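Local coordinates for protein major extracellular endoglucanase (Xanthomonas campestris pv. campestris, PDB 4TUF) that catalyses the endohydrolysis of (1->4)-beta-D-glucosidic linkages in cellulose, lichenin and cereal beta-D-glucans through its TIM-barrel catalytic domain, at residues Ser119-Thr124 against Gly160-Gly165; Val203-Gly208 against Asn215-Ala220. One frame throughout, in Å; residues are numbered along the deposited sequence.

Overall arrangement
The two contacts illustrate how a family 5 TIM barrel builds its rim from the loops that follow its parallel strands. Interaction 1 comes first along the chain and joins the loop after strand 105-110 to the loop after strand 149-153. Interaction 2 begins only after interaction 1 has closed, and folds the long loop between strands 192-195 and 231-238 back on itself. Their centres lie about 15 Å apart on the same side of the chain's centre, and they touch directly: W164 CG packs 3.5 Å from P218 CB, and W164 also meets L219. Loops following three successive barrel strands are thus joined in series, with W164 linking the two contacts.

Interaction 1 (Ser119-Thr124 against Gly160-Gly165); sequences SELWYT and GAATWG
Loops after neighbouring parallel strands of the (beta/alpha)8 barrel meet here, where E120 and L121, beyond strand 105-110, lie against G160, A161 and A162, beyond strand 149-153. The second loop also carries E157, the probable proton donor by similarity, whose side chain is about 9 Å from that of E120. Here a carboxylate from one loop reaches the backbone of the next. E120 turns CG away from its own carbonyl carbon (chi1 -75°) and then runs extended, which carries the carboxylate across to the turn at G160. There OE2 accepts a hydrogen bond from A161 N at 3.0 Å. The bond is moderately bent, with 144° at the hydrogen, and the N-H comes down onto the carboxylate from 54° out of its plane. The carboxylate carbon also packs on the glycine, E120 CD lying 3.7 Å from G160 CA. Positive phi at G160 suits a glycine.

L121 supplies the apolar half of the contact through one branch. Its CD2 methyl rests beside the A161-A162 peptide, and it reaches A162 CB at 3.9 Å. L121 CB lies over one face of the W122 indole, toward its rim, and that ring in turn packs on helix 173-187. The same A162 CB methyl also lies 3.7 Å from the backbone oxygen E120 O.

Interaction 2 (Val203-Gly208 against Asn215-Ala220); sequences VCSTNG and NLQPLA
With OG of S205 swung opposite its backbone N (chi1 170°) and CG of N215 set the same way (chi1 -171°), the hydroxyl and the amide meet inside one long barrel loop, the connection from strand 192-195 to strand 231-238. N215 ND2 donates to S205 OG at 2.9 Å, close to its own amide plane, and gives a second bond to T199 O. The hydroxyl in turn donates a hydrogen bond to N207 OD1. Q217 pairs with the backbone of T206 through both ends of its amide. T206 N donates to Q217 OE1 at 2.7 Å, while Q217 NE2 returns a bond to T206 O at 3.2 Å, so the amide is held against rotation. NE2 also donates to N215 OD1, which accepts Q217 N as well in an Asx turn; the two donors approach that oxygen from opposite faces of its plane. Further along, C204, joined by a disulfide to C221, places SG beside the 217-220 turn, 3.5 Å from Q217 O and 4.2 Å from A220 CB. Its carbonyl lies against the proline, with P218 CA 3.4 Å from C204 O.

Interaction 1 (Ser119-Thr124 against Gly160-Gly165)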
# COMPACT_ATOMS: atom_id res chain seq x y z
N SER A 119 -4.40 -13.37 -1.41
CA SER A 119 -5.57 -14.02 -1.99
C SER A 119 -6.11 -13.28 -3.20
O SER A 119 -6.03 -12.05 -3.27
CB SER A 119 -6.68 -14.17 -0.94
OG SER A 119 -7.17 -12.91 -0.53
N GLU A 120 -6.66 -14.03 -4.15
CA GLU A 120 -7.32 -13.45 -5.31
C GLU A 120 -8.53 -12.62 -4.89
O GLU A 120 -8.70 -11.48 -5.33
CB GLU A 120 -7.74 -14.55 -6.29
CG GLU A 120 -6.60 -15.15 -7.07
CD GLU A 120 -7.05 -16.26 -7.98
OE1 GLU A 120 -6.20 -17.07 -8.41
OE2 GLU A 120 -8.26 -16.33 -8.27
N LEU A 121 -9.36 -13.20 -4.04
CA LEU A 121 -10.57 -12.54 -3.57
C LEU A 121 -10.41 -12.10 -2.12
O LEU A 121 -9.40 -12.39 -1.48
CB LEU A 121 -11.77 -13.47 -3.71
CG LEU A 121 -11.94 -14.13 -5.08
CD1 LEU A 121 -13.08 -15.12 -5.07
CD2 LEU A 121 -12.16 -13.06 -6.13
N TRP A 122 -11.42 -11.42 -1.59
CA TRP A 122 -11.36 -10.91 -0.23
C TRP A 122 -11.64 -12.02 0.79
O TRP A 122 -11.72 -11.77 2.00
CB TRP A 122 -12.35 -9.76 -0.05
CG TRP A 122 -13.73 -10.10 -0.49
CD1 TRP A 122 -14.78 -10.46 0.30
CD2 TRP A 122 -14.22 -10.15 -1.84
NE1 TRP A 122 -15.89 -10.72 -0.47
CE2 TRP A 122 -15.57 -10.54 -1.79
CE3 TRP A 122 -13.64 -9.90 -3.09
CZ2 TRP A 122 -16.35 -10.68 -2.93
CZ3 TRP A 122 -14.41 -10.05 -4.22
CH2 TRP A 122 -15.75 -10.43 -4.14
N TYR A 123 -11.80 -13.25 0.30
CA TYR A 123 -12.12 -14.38 1.16
C TYR A 123 -11.48 -15.65 0.63
O TYR A 123 -11.16 -15.73 -0.56
CB TYR A 123 -13.62 -14.59 1.26
CG TYR A 123 -14.31 -14.94 -0.06
CD1 TYR A 123 -14.72 -13.94 -0.94
CD2 TYR A 123 -14.56 -16.26 -0.41
CE1 TYR A 123 -15.35 -14.25 -2.13
CE2 TYR A 123 -15.19 -16.58 -1.59
CZ TYR A 123 -15.59 -15.58 -2.45
OH TYR A 123 -16.22 -15.91 -3.63
N THR A 124 -11.29 -16.62 1.52
CA THR A 124 -10.73 -17.91 1.12
C THR A 124 -11.55 -19.05 1.72
O THR A 124 -12.59 -18.84 2.32
CB THR A 124 -9.28 -18.07 1.58
OG1 THR A 124 -9.26 -18.20 3.01
CG2 THR A 124 -8.45 -16.87 1.16
N GLY A 160 -6.73 -12.40 -10.30
CA GLY A 160 -7.28 -13.69 -10.67
C GLY A 160 -8.76 -13.68 -10.94
O GLY A 160 -9.22 -13.14 -11.95
N ALA A 161 -9.53 -14.27 -10.03
CA ALA A 161 -10.96 -14.43 -10.22
C ALA A 161 -11.72 -13.14 -9.89
O ALA A 161 -12.89 -12.99 -10.24
CB ALA A 161 -11.48 -15.58 -9.37
N ALA A 162 -11.04 -12.20 -9.24
CA ALA A 162 -11.65 -10.93 -8.88
C ALA A 162 -12.19 -10.21 -10.10
O ALA A 162 -11.51 -10.13 -11.13
CB ALA A 162 -10.65 -10.05 -8.14
N THR A 163 -13.41 -9.71 -10.01
CA THR A 163 -13.98 -8.93 -11.10
C THR A 163 -14.55 -7.62 -10.57
O THR A 163 -14.42 -7.31 -9.39
CB THR A 163 -15.08 -9.70 -11.85
OG1 THR A 163 -16.13 -10.05 -10.94
CG2 THR A 163 -14.52 -10.98 -12.48
N TRP A 164 -15.17 -6.85 -11.46
CA TRP A 164 -15.66 -5.52 -11.12
C TRP A 164 -16.84 -5.18 -12.02
O TRP A 164 -16.68 -5.04 -13.23
CB TRP A 164 -14.53 -4.50 -11.28
CG TRP A 164 -14.85 -3.09 -10.84
CD1 TRP A 164 -15.96 -2.36 -11.15
CD2 TRP A 164 -14.01 -2.23 -10.06
NE1 TRP A 164 -15.87 -1.11 -10.59
CE2 TRP A 164 -14.68 -1.00 -9.92
CE3 TRP A 164 -12.75 -2.38 -9.47
CZ2 TRP A 164 -14.15 0.06 -9.20
CZ3 TRP A 164 -12.23 -1.33 -8.76
CH2 TRP A 164 -12.93 -0.12 -8.63
N GLY A 165 -18.02 -5.09 -11.42
CA GLY A 165 -19.23 -4.68 -12.12
C GLY A 165 -19.82 -5.67 -13.11
O GLY A 165 -20.42 -5.26 -14.10

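Interaction 2 (Val203-Gly208 against Asn215-Ala220)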
# COMPACT_ATOMS: atom_id res chain seq x y z
N VAL A 203 -15.66 -7.17 -18.39
CA VAL A 203 -16.28 -5.98 -18.98
C VAL A 203 -15.50 -4.71 -18.69
O VAL A 203 -14.80 -4.62 -17.69
CB VAL A 203 -17.74 -5.74 -18.48
CG1 VAL A 203 -18.67 -6.86 -18.93
CG2 VAL A 203 -17.78 -5.55 -16.98
N CYS A 204 -15.63 -3.73 -19.59
CA CYS A 204 -15.09 -2.39 -19.40
C CYS A 204 -13.62 -2.41 -19.02
O CYS A 204 -13.21 -1.80 -18.03
CB CYS A 204 -15.91 -1.64 -18.34
SG CYS A 204 -15.53 0.12 -18.16
N SER A 205 -12.83 -3.12 -19.81
CA SER A 205 -11.40 -3.22 -19.58
C SER A 205 -10.68 -3.75 -20.81
O SER A 205 -11.11 -4.74 -21.39
CB SER A 205 -11.11 -4.12 -18.38
OG SER A 205 -9.73 -4.42 -18.27
N THR A 206 -9.60 -3.08 -21.21
CA THR A 206 -8.68 -3.69 -22.17
C THR A 206 -7.68 -4.53 -21.37
O THR A 206 -6.90 -4.00 -20.58
CB THR A 206 -7.94 -2.65 -23.02
OG1 THR A 206 -8.88 -1.94 -23.83
CG2 THR A 206 -6.92 -3.34 -23.92
N ASN A 207 -7.73 -5.84 -21.58
CA ASN A 207 -7.00 -6.77 -20.73
C ASN A 207 -5.57 -7.08 -21.19
O ASN A 207 -5.14 -6.65 -22.26
CB ASN A 207 -7.78 -8.08 -20.62
CG ASN A 207 -9.07 -7.91 -19.84
OD1 ASN A 207 -9.20 -7.00 -19.03
ND2 ASN A 207 -10.02 -8.81 -20.08
N GLY A 208 -4.85 -7.83 -20.36
CA GLY A 208 -3.49 -8.24 -20.65
C GLY A 208 -2.43 -7.30 -20.10
O GLY A 208 -2.56 -6.08 -20.19
N ASN A 215 -5.39 -2.65 -12.12
CA ASN A 215 -6.36 -2.23 -13.13
C ASN A 215 -7.56 -1.52 -12.54
O ASN A 215 -8.30 -2.09 -11.74
CB ASN A 215 -6.84 -3.42 -13.95
CG ASN A 215 -7.66 -3.01 -15.17
OD1 ASN A 215 -7.65 -1.86 -15.58
ND2 ASN A 215 -8.38 -3.97 -15.73
N LEU A 216 -7.78 -0.27 -12.94
CA LEU A 216 -8.91 0.50 -12.46
C LEU A 216 -9.94 0.79 -13.56
O LEU A 216 -10.94 1.48 -13.31
CB LEU A 216 -8.44 1.81 -11.85
CG LEU A 216 -7.86 1.73 -10.44
CD1 LEU A 216 -7.31 3.08 -10.06
CD2 LEU A 216 -8.94 1.29 -9.47
N GLN A 217 -9.70 0.25 -14.75
CA GLN A 217 -10.56 0.52 -15.91
C GLN A 217 -12.07 0.34 -15.67
O GLN A 217 -12.86 1.18 -16.10
CB GLN A 217 -10.14 -0.36 -17.09
CG GLN A 217 -8.90 0.11 -17.83
CD GLN A 217 -8.38 -0.96 -18.77
OE1 GLN A 217 -8.61 -0.91 -19.98
NE2 GLN A 217 -7.67 -1.94 -18.22
N PRO A 218 -12.50 -0.75 -14.98
CA PRO A 218 -13.95 -0.94 -14.84
C PRO A 218 -14.66 0.13 -13.99
O PRO A 218 -15.89 0.17 -13.98
CB PRO A 218 -14.05 -2.31 -14.16
CG PRO A 218 -12.80 -3.01 -14.52
CD PRO A 218 -11.75 -1.94 -14.51
N LEU A 219 -13.90 0.98 -13.31
CA LEU A 219 -14.48 2.09 -12.54
C LEU A 219 -15.20 3.08 -13.45
O LEU A 219 -16.06 3.84 -13.01
CB LEU A 219 -13.38 2.79 -11.74
CG LEU A 219 -13.77 4.00 -10.89
CD1 LEU A 219 -14.85 3.63 -9.89
CD2 LEU A 219 -12.54 4.56 -10.18
N ALA A 220 -14.85 3.08 -14.73
CA ALA A 220 -15.49 3.99 -15.68
C ALA A 220 -16.93 3.56 -15.97
O ALA A 220 -17.77 4.39 -16.31
CB ALA A 220 -14.68 4.06 -16.96